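Local structure of sulfite reductase [ferredoxin] (Mycobacterium tuberculosis, 1ZJ8) at residues M106-C111 against T169-D174; N45-R50 against R75-Y80. The protein catalyses the six-electron reduction of sulfite to sulfide with electrons from ferredoxin, using a siroheme and a [4Fe-4S] cluster. All coordinates share one frame; numbering follows the deposited sequence.

Contact 1: M106-C111 against T169-D174; sequences MMRVRC and TEACGD. With SRM (siroheme), chain E.
Arg108 turns one face of its guanidinium to the sulfur of Cys172, whose SG sits over the centre of that face, 4.0 Å above the plane. Siroheme occupies the opposite face: carboxylate carbon CCB lies above it, offset toward the rim, and O2B of the same group is 3.0 Å from Arg108 NH1. At its edge the group donates from NH1 to the carbonyl O of Ala171, a long bond of 3.3 Å bent to 146° at the hydrogen. The side chain runs straight from the backbone as far as CD and then turns at chi3 (-69°), which swings the guanidinium in between thioether and cofactor; Gln145 holds its NE. At the bend itself, Ala171 CB packs on Arg108 CD at 4.0 Å.

Two residues along, Arg110 stays extended from CG to NE and grips the 169-174 segment at its first residue. Its NH1 donates to Thr169 O at 2.8 Å, in the carbonyl plane, and also to Pro176 O, while Asp112 pairs with NE. At the cofactor end Met106, bent at chi2 and chi3, brings CE within 4.5 Å of Cys172 SG and sets CG 3.8 Å from siroheme O2A. Cys172 is bonded through SG to Tyr80. Arg108 thus lies between the Cys-Tyr thioether of the active site and a siroheme carboxylate, with Ala171 O and Gln145 taking N-H groups and Arg177 close by.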
loop_
_atom_site.group_PDB
_atom_site.type_symbol
_atom_site.label_atom_id
_atom_site.label_comp_id
_atom_site.label_asym_id
_atom_site.label_seq_id
_atom_site.Cartn_x
_atom_site.Cartn_y
_atom_site.Cartn_z
ATOM N N MET A 106 14.639 2.582 7.718
ATOM C CA MET A 106 13.197 2.523 7.766
ATOM C C MET A 106 12.867 1.122 8.304
ATOM O O MET A 106 13.441 0.124 7.846
ATOM C CB MET A 106 12.603 2.693 6.365
ATOM C CG MET A 106 11.059 2.684 6.309
ATOM S SD MET A 106 10.276 1.024 6.346
ATOM C CE MET A 106 10.389 0.573 4.604
ATOM N N MET A 107 11.959 1.038 9.275
ATOM C CA MET A 107 11.472 -0.260 9.736
ATOM C C MET A 107 9.947 -0.355 9.589
ATOM O O MET A 107 9.219 0.548 10.004
ATOM C CB MET A 107 11.897 -0.524 11.169
ATOM C CG MET A 107 11.592 -1.952 11.610
ATOM S SD MET A 107 12.188 -2.339 13.288
ATOM C CE MET A 107 11.030 -1.436 14.289
ATOM N N ARG A 108 9.486 -1.460 9.004
ATOM C CA ARG A 108 8.098 -1.632 8.571
ATOM C C ARG A 108 7.430 -2.716 9.398
ATOM O O ARG A 108 7.861 -3.869 9.385
ATOM C CB ARG A 108 8.068 -2.036 7.083
ATOM C CG ARG A 108 6.669 -2.242 6.468
ATOM C CD ARG A 108 6.735 -2.647 4.981
ATOM N NE ARG A 108 7.213 -1.556 4.128
ATOM C CZ ARG A 108 7.351 -1.629 2.803
ATOM N NH1 ARG A 108 7.055 -2.733 2.127
ATOM N NH2 ARG A 108 7.781 -0.585 2.125
ATOM N N VAL A 109 6.370 -2.349 10.104
ATOM C CA VAL A 109 5.658 -3.307 10.924
ATOM C C VAL A 109 4.545 -3.946 10.116
ATOM O O VAL A 109 3.728 -3.246 9.519
ATOM C CB VAL A 109 5.061 -2.656 12.178
ATOM C CG1 VAL A 109 4.439 -3.715 13.076
ATOM C CG2 VAL A 109 6.143 -1.872 12.941
ATOM N N ARG A 110 4.525 -5.279 10.108
ATOM C CA ARG A 110 3.534 -6.059 9.371
ATOM C C ARG A 110 2.194 -6.113 10.118
ATOM O O ARG A 110 2.139 -6.608 11.255
ATOM C CB ARG A 110 4.074 -7.468 9.194
ATOM C CG ARG A 110 3.319 -8.293 8.210
ATOM C CD ARG A 110 3.574 -9.777 8.380
ATOM N NE ARG A 110 2.775 -10.481 7.390
ATOM C CZ ARG A 110 3.171 -10.737 6.150
ATOM N NH1 ARG A 110 4.397 -10.430 5.744
ATOM N NH2 ARG A 110 2.347 -11.343 5.309
ATOM N N CYS A 111 1.132 -5.607 9.489
ATOM C CA CYS A 111 -0.193 -5.569 10.094
ATOM C C CYS A 111 -1.267 -6.168 9.187
ATOM O O CYS A 111 -2.170 -5.458 8.711
ATOM C CB CYS A 111 -0.581 -4.130 10.394
ATOM S SG CYS A 111 0.556 -3.269 11.453
ATOM N N THR A 169 8.103 -9.830 9.844
ATOM C CA THR A 169 8.499 -10.905 8.943
ATOM C C THR A 169 7.974 -10.724 7.512
ATOM O O THR A 169 6.774 -10.555 7.291
ATOM C CB THR A 169 8.008 -12.272 9.454
ATOM O OG1 THR A 169 8.387 -12.452 10.831
ATOM C CG2 THR A 169 8.566 -13.418 8.577
ATOM N N GLU A 170 8.888 -10.788 6.547
ATOM C CA GLU A 170 8.536 -10.742 5.129
ATOM C C GLU A 170 7.702 -9.493 4.831
ATOM O O GLU A 170 6.838 -9.505 3.944
ATOM C CB GLU A 170 7.825 -12.048 4.680
ATOM C CG GLU A 170 8.761 -13.286 4.533
ATOM C CD GLU A 170 8.032 -14.647 4.447
ATOM O OE1 GLU A 170 7.294 -15.008 5.389
ATOM O OE2 GLU A 170 8.228 -15.386 3.460
ATOM N N ALA A 171 7.983 -8.418 5.575
ATOM C CA ALA A 171 7.322 -7.124 5.370
ATOM C C ALA A 171 7.930 -6.454 4.147
ATOM O O ALA A 171 7.238 -5.749 3.407
ATOM C CB ALA A 171 7.478 -6.226 6.597
ATOM N N CYS A 172 9.235 -6.665 3.958
ATOM C CA CYS A 172 9.949 -6.310 2.717
ATOM C C CYS A 172 10.451 -7.631 2.084
ATOM O O CYS A 172 10.314 -8.700 2.675
ATOM C CB CYS A 172 11.138 -5.348 3.027
ATOM S SG CYS A 172 10.981 -3.480 2.785
ATOM N N GLY A 173 11.015 -7.555 0.882
ATOM C CA GLY A 173 11.721 -8.709 0.290
ATOM C C GLY A 173 11.020 -9.450 -0.838
ATOM O O GLY A 173 9.906 -9.116 -1.230
ATOM N N ASP A 174 11.693 -10.475 -1.360
ATOM C CA ASP A 174 11.169 -11.316 -2.450
ATOM C C ASP A 174 10.295 -12.466 -1.901
ATOM O O ASP A 174 10.696 -13.645 -1.913
ATOM C CB ASP A 174 12.339 -11.866 -3.284
ATOM C CG ASP A 174 13.053 -10.782 -4.111
ATOM O OD1 ASP A 174 12.774 -9.568 -3.912
ATOM O OD2 ASP A 174 13.893 -11.158 -4.974
HETATM FE FE SRM E . 6.474 0.479 -2.278
HETATM C CHA SRM E . 9.792 0.320 -3.074
HETATM C CHB SRM E . 7.128 2.944 -0.107
HETATM C CHC SRM E . 3.318 0.593 -1.491
HETATM C CHD SRM E . 5.650 -0.135 -5.577
HETATM N NA SRM E . 8.150 1.302 -1.564
HETATM C C1A SRM E . 9.428 1.029 -1.910
HETATM C C2A SRM E . 10.442 1.554 -0.940
HETATM C CMA SRM E . 10.853 0.461 -0.003
HETATM C CDA SRM E . 11.592 2.245 -1.619
HETATM C CEA SRM E . 12.911 1.550 -1.734
HETATM O O3A SRM E . 12.973 0.501 -2.384
HETATM O O4A SRM E . 13.925 2.007 -1.186
HETATM C C3A SRM E . 9.630 2.590 -0.240
HETATM C CAA SRM E . 9.888 2.694 1.226
HETATM C CBA SRM E . 10.982 3.725 1.312
HETATM C CCA SRM E . 10.876 4.511 2.578
HETATM O O1A SRM E . 9.744 4.855 2.983
HETATM O O2A SRM E . 11.929 4.780 3.205
HETATM C C4A SRM E . 8.230 2.259 -0.633
HETATM N NB SRM E . 5.461 1.474 -0.918
HETATM C C1B SRM E . 5.838 2.421 -0.058
HETATM C C2B SRM E . 4.789 2.835 0.936
HETATM C CMB SRM E . 5.311 3.083 2.323
HETATM C CDB SRM E . 4.177 4.099 0.434
HETATM C CEB SRM E . 3.107 4.734 1.250
HETATM O O3B SRM E . 3.266 5.832 1.827
HETATM O O4B SRM E . 2.044 4.120 1.341
HETATM C C3B SRM E . 3.840 1.665 0.790
HETATM C CAB SRM E . 4.228 0.536 1.709
HETATM C CBB SRM E . 3.061 -0.343 2.040
HETATM C CCB SRM E . 3.527 -1.576 2.760
HETATM O O1B SRM E . 3.390 -1.684 3.977
HETATM O O2B SRM E . 4.026 -2.517 2.152
HETATM C C4B SRM E . 4.199 1.204 -0.597
HETATM N NC SRM E . 4.852 0.394 -3.325
HETATM C C1C SRM E . 3.612 0.275 -2.809
HETATM C C2C SRM E . 2.614 0.186 -3.771
HETATM C CDC SRM E . 1.134 0.305 -3.622
HETATM C CEC SRM E . 0.298 -0.867 -3.283
HETATM O O3C SRM E . 0.837 -1.942 -2.935
HETATM O O4C SRM E . -0.926 -0.701 -3.386
HETATM C C3C SRM E . 3.319 0.033 -4.927
HETATM C CAC SRM E . 2.574 -0.118 -6.213
HETATM C CBC SRM E . 1.798 -1.385 -6.502
HETATM C CCC SRM E . 2.767 -2.457 -6.968
HETATM O O1C SRM E . 3.578 -2.982 -6.158
HETATM O O2C SRM E . 2.730 -2.764 -8.187
HETATM C C4C SRM E . 4.656 0.093 -4.632
HETATM N ND SRM E . 7.501 -0.175 -3.895
HETATM C C1D SRM E . 6.985 -0.162 -5.134
HETATM C C2D SRM E . 8.038 -0.169 -6.068
HETATM C CAD SRM E . 7.902 -0.772 -7.454
HETATM C CBD SRM E . 8.274 -2.208 -7.652
HETATM C CCD SRM E . 8.059 -2.943 -8.944
HETATM O O1D SRM E . 7.240 -3.889 -8.926
HETATM O O2D SRM E . 8.674 -2.615 -9.995
HETATM C C3D SRM E . 9.213 -0.186 -5.334
HETATM C CDD SRM E . 10.550 -0.640 -5.852
HETATM C CED SRM E . 10.914 -2.097 -6.031
HETATM O O3D SRM E . 10.225 -2.994 -5.544
HETATM O O4D SRM E . 11.917 -2.433 -6.677
HETATM C C4D SRM E . 8.865 -0.192 -3.993
#

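Contact 2: N45-R50 against R75-Y80; sequences NPLDVR and RWWGLY. With SRM (siroheme), chain E.
Trp77 lies between Leu47 and Arg50, one on each face of its indole, where the 3-10 segment 46-48 passes into helix 49-60. Arg50 crosses its face at about a right angle, with CG 3.8 Å from the centroid of the six-membered ring in a CH-pi contact. Leu47 takes the opposite face, its CD2 lying off-centre at 4.2 Å from the same centroid. The indole edge is used as well: NE1 donates to Leu47 O at 3.2 Å, with the oxygen in the ring plane but the donor 45° above the carbonyl plane, not on a lone pair. With its CG anti to the carbonyl carbon (chi1 -67°), Trp77 reaches out between these two residues.

The Arg50 guanidinium is turned 72° from the indole plane and meets it by an edge rather than stacking; Glu54 pairs with its NH1, and Trp158 receives it in a cation-pi contact. Trp76 offers a face to Pro46, whose CB stands 3.5 Å from the centroid of the five-membered ring, almost on the normal. Leu47 CG approaches Trp76 CD1 at 3.9 Å, which places this leucine against both tryptophans. Ala213 O takes the Trp76 indole NH. At the far end of 75-80 the Tyr80 ring has siroheme CMA over the centre of one face and Arg75 CD over the other. Chemically, the join is mainly aliphatic carbon on indole faces, with one bent N-H bond helping to set the rotation of Trp77.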
loop_
_atom_site.group_PDB
_atom_site.type_symbol
_atom_site.label_atom_id
_atom_site.label_comp_id
_atom_site.label_asym_id
_atom_site.label_seq_id
_atom_site.Cartn_x
_atom_site.Cartn_y
_atom_site.Cartn_z
ATOM N N ASN A 45 18.331 -19.690 3.276
ATOM C CA ASN A 45 17.121 -18.887 3.499
ATOM C C ASN A 45 17.528 -17.473 3.947
ATOM O O ASN A 45 18.339 -17.326 4.864
ATOM C CB ASN A 45 16.151 -19.555 4.498
ATOM C CG ASN A 45 14.756 -18.885 4.524
ATOM O OD1 ASN A 45 14.627 -17.667 4.343
ATOM N ND2 ASN A 45 13.714 -19.688 4.754
ATOM N N PRO A 46 17.036 -16.432 3.244
ATOM C CA PRO A 46 17.314 -15.055 3.693
ATOM C C PRO A 46 16.881 -14.741 5.145
ATOM O O PRO A 46 17.597 -14.046 5.862
ATOM C CB PRO A 46 16.553 -14.191 2.672
ATOM C CG PRO A 46 16.463 -15.054 1.430
ATOM C CD PRO A 46 16.280 -16.452 1.971
ATOM N N LEU A 47 15.749 -15.289 5.583
ATOM C CA LEU A 47 15.249 -15.077 6.950
ATOM C C LEU A 47 16.252 -15.417 8.061
ATOM O O LEU A 47 15.982 -15.156 9.237
ATOM C CB LEU A 47 13.958 -15.895 7.166
ATOM C CG LEU A 47 12.639 -15.373 6.567
ATOM C CD1 LEU A 47 11.774 -16.518 6.077
ATOM C CD2 LEU A 47 11.876 -14.519 7.577
ATOM N N ASP A 48 17.388 -16.016 7.696
ATOM C CA ASP A 48 18.395 -16.465 8.679
ATOM C C ASP A 48 19.108 -15.320 9.393
ATOM O O ASP A 48 19.560 -15.478 10.540
ATOM C CB ASP A 48 19.427 -17.380 8.003
ATOM C CG ASP A 48 18.848 -18.742 7.624
ATOM O OD1 ASP A 48 18.086 -18.824 6.641
ATOM O OD2 ASP A 48 19.171 -19.744 8.295
ATOM N N VAL A 49 19.171 -14.169 8.715
ATOM C CA VAL A 49 19.839 -12.966 9.230
ATOM C C VAL A 49 19.449 -12.611 10.651
ATOM O O VAL A 49 20.265 -12.055 11.380
ATOM C CB VAL A 49 19.543 -11.694 8.383
ATOM C CG1 VAL A 49 20.353 -10.499 8.904
ATOM C CG2 VAL A 49 19.837 -11.923 6.916
ATOM N N ARG A 50 18.215 -12.918 11.044
ATOM C CA ARG A 50 17.735 -12.541 12.376
ATOM C C ARG A 50 18.753 -12.853 13.482
ATOM O O ARG A 50 18.930 -12.039 14.403
ATOM C CB ARG A 50 16.392 -13.208 12.687
ATOM C CG ARG A 50 15.467 -12.375 13.592
ATOM C CD ARG A 50 14.363 -13.252 14.194
ATOM N NE ARG A 50 13.096 -12.550 14.430
ATOM C CZ ARG A 50 12.649 -12.131 15.614
ATOM N NH1 ARG A 50 13.376 -12.258 16.723
ATOM N NH2 ARG A 50 11.463 -11.536 15.687
ATOM N N ARG A 75 15.741 -7.010 4.251
ATOM C CA ARG A 75 14.378 -6.755 3.819
ATOM C C ARG A 75 13.423 -7.836 4.309
ATOM O O ARG A 75 12.294 -7.548 4.689
ATOM C CB ARG A 75 14.343 -6.640 2.303
ATOM C CG ARG A 75 15.195 -5.479 1.809
ATOM C CD ARG A 75 15.136 -5.369 0.327
ATOM N NE ARG A 75 15.845 -4.189 -0.132
ATOM C CZ ARG A 75 15.849 -3.768 -1.388
ATOM N NH1 ARG A 75 15.177 -4.425 -2.327
ATOM N NH2 ARG A 75 16.524 -2.680 -1.709
ATOM N N TRP A 76 13.884 -9.075 4.366
ATOM C CA TRP A 76 13.041 -10.168 4.843
ATOM C C TRP A 76 12.572 -9.941 6.266
ATOM O O TRP A 76 11.743 -10.715 6.764
ATOM C CB TRP A 76 13.775 -11.509 4.751
ATOM C CG TRP A 76 13.557 -12.195 3.465
ATOM C CD1 TRP A 76 12.783 -13.290 3.252
ATOM C CD2 TRP A 76 14.108 -11.829 2.188
ATOM N NE1 TRP A 76 12.825 -13.642 1.924
ATOM C CE2 TRP A 76 13.636 -12.764 1.252
ATOM C CE3 TRP A 76 14.969 -10.812 1.752
ATOM C CZ2 TRP A 76 13.983 -12.709 -0.096
ATOM C CZ3 TRP A 76 15.314 -10.757 0.410
ATOM C CH2 TRP A 76 14.822 -11.698 -0.498
ATOM N N TRP A 77 13.112 -8.909 6.920
ATOM C CA TRP A 77 12.619 -8.483 8.224
ATOM C C TRP A 77 12.118 -7.045 8.227
ATOM O O TRP A 77 11.973 -6.438 9.285
ATOM C CB TRP A 77 13.689 -8.683 9.291
ATOM C CG TRP A 77 13.967 -10.113 9.503
ATOM C CD1 TRP A 77 14.968 -10.828 8.946
ATOM C CD2 TRP A 77 13.204 -11.033 10.300
ATOM N NE1 TRP A 77 14.897 -12.135 9.347
ATOM C CE2 TRP A 77 13.821 -12.294 10.181
ATOM C CE3 TRP A 77 12.067 -10.912 11.107
ATOM C CZ2 TRP A 77 13.344 -13.439 10.842
ATOM C CZ3 TRP A 77 11.588 -12.055 11.758
ATOM C CH2 TRP A 77 12.237 -13.303 11.616
ATOM N N GLY A 78 11.817 -6.504 7.053
ATOM C CA GLY A 78 11.257 -5.158 6.966
ATOM C C GLY A 78 12.224 -4.033 7.323
ATOM O O GLY A 78 11.783 -2.941 7.723
ATOM N N LEU A 79 13.532 -4.294 7.170
ATOM C CA LEU A 79 14.568 -3.281 7.378
ATOM C C LEU A 79 15.095 -2.880 6.037
ATOM O O LEU A 79 15.708 -3.663 5.326
ATOM C CB LEU A 79 15.691 -3.790 8.255
ATOM C CG LEU A 79 15.263 -3.878 9.720
ATOM C CD1 LEU A 79 16.099 -4.914 10.459
ATOM C CD2 LEU A 79 15.330 -2.518 10.420
ATOM N N TYR A 80 14.778 -1.651 5.681
ATOM C CA TYR A 80 15.170 -1.051 4.430
ATOM C C TYR A 80 16.065 0.149 4.858
ATOM O O TYR A 80 15.777 0.865 5.822
ATOM C CB TYR A 80 13.887 -0.636 3.665
ATOM C CG TYR A 80 13.372 -1.495 2.481
ATOM C CD1 TYR A 80 13.938 -1.317 1.215
ATOM C CD2 TYR A 80 12.238 -2.389 2.585
ATOM C CE1 TYR A 80 13.482 -2.014 0.097
ATOM C CE2 TYR A 80 11.768 -3.080 1.432
ATOM C CZ TYR A 80 12.410 -2.886 0.209
ATOM O OH TYR A 80 11.986 -3.550 -0.912
HETATM FE FE SRM E . 6.474 0.479 -2.278
HETATM C CHA SRM E . 9.792 0.320 -3.074
HETATM C CHB SRM E . 7.128 2.944 -0.107
HETATM C CHC SRM E . 3.318 0.593 -1.491
HETATM C CHD SRM E . 5.650 -0.135 -5.577
HETATM N NA SRM E . 8.150 1.302 -1.564
HETATM C C1A SRM E . 9.428 1.029 -1.910
HETATM C C2A SRM E . 10.442 1.554 -0.940
HETATM C CMA SRM E . 10.853 0.461 -0.003
HETATM C CDA SRM E . 11.592 2.245 -1.619
HETATM C CEA SRM E . 12.911 1.550 -1.734
HETATM O O3A SRM E . 12.973 0.501 -2.384
HETATM O O4A SRM E . 13.925 2.007 -1.186
HETATM C C3A SRM E . 9.630 2.590 -0.240
HETATM C CAA SRM E . 9.888 2.694 1.226
HETATM C CBA SRM E . 10.982 3.725 1.312
HETATM C CCA SRM E . 10.876 4.511 2.578
HETATM O O1A SRM E . 9.744 4.855 2.983
HETATM O O2A SRM E . 11.929 4.780 3.205
HETATM C C4A SRM E . 8.230 2.259 -0.633
HETATM N NB SRM E . 5.461 1.474 -0.918
HETATM C C1B SRM E . 5.838 2.421 -0.058
HETATM C C2B SRM E . 4.789 2.835 0.936
HETATM C CMB SRM E . 5.311 3.083 2.323
HETATM C CDB SRM E . 4.177 4.099 0.434
HETATM C CEB SRM E . 3.107 4.734 1.250
HETATM O O3B SRM E . 3.266 5.832 1.827
HETATM O O4B SRM E . 2.044 4.120 1.341
HETATM C C3B SRM E . 3.840 1.665 0.790
HETATM C CAB SRM E . 4.228 0.536 1.709
HETATM C CBB SRM E . 3.061 -0.343 2.040
HETATM C CCB SRM E . 3.527 -1.576 2.760
HETATM O O1B SRM E . 3.390 -1.684 3.977
HETATM O O2B SRM E . 4.026 -2.517 2.152
HETATM C C4B SRM E . 4.199 1.204 -0.597
HETATM N NC SRM E . 4.852 0.394 -3.325
HETATM C C1C SRM E . 3.612 0.275 -2.809
HETATM C C2C SRM E . 2.614 0.186 -3.771
HETATM C CDC SRM E . 1.134 0.305 -3.622
HETATM C CEC SRM E . 0.298 -0.867 -3.283
HETATM O O3C SRM E . 0.837 -1.942 -2.935
HETATM O O4C SRM E . -0.926 -0.701 -3.386
HETATM C C3C SRM E . 3.319 0.033 -4.927
HETATM C CAC SRM E . 2.574 -0.118 -6.213
HETATM C CBC SRM E . 1.798 -1.385 -6.502
HETATM C CCC SRM E . 2.767 -2.457 -6.968
HETATM O O1C SRM E . 3.578 -2.982 -6.158
HETATM O O2C SRM E . 2.730 -2.764 -8.187
HETATM C C4C SRM E . 4.656 0.093 -4.632
HETATM N ND SRM E . 7.501 -0.175 -3.895
HETATM C C1D SRM E . 6.985 -0.162 -5.134
HETATM C C2D SRM E . 8.038 -0.169 -6.068
HETATM C CAD SRM E . 7.902 -0.772 -7.454
HETATM C CBD SRM E . 8.274 -2.208 -7.652
HETATM C CCD SRM E . 8.059 -2.943 -8.944
HETATM O O1D SRM E . 7.240 -3.889 -8.926
HETATM O O2D SRM E . 8.674 -2.615 -9.995
HETATM C C3D SRM E . 9.213 -0.186 -5.334
HETATM C CDD SRM E . 10.550 -0.640 -5.852
HETATM C CED SRM E . 10.914 -2.097 -6.031
HETATM O O3D SRM E . 10.225 -2.994 -5.544
HETATM O O4D SRM E . 11.917 -2.433 -6.677
HETATM C C4D SRM E . 8.865 -0.192 -3.993
#

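Contact 2 closes along the chain before contact 1 opens, and their centres lie 9 Å apart on the same side of the molecule's centre. Strands 79-83 and 104-109 are antiparallel neighbours in one five-stranded sheet, where Met106 N probably bonds to Tyr80 O. The loop 169-174 ties back to 75-80 through a probable bond from Glu170 N to Trp76 O and through the covalent Cys172-Tyr80 link, which runs from one contact to the other. Both touch siroheme, but the packing of 45-50 on the tryptophans lies farther out. The arrangement thus connects the outer N-terminal turn, through segment 75-80, to the cross-linked wall of the sulfite-reducing site.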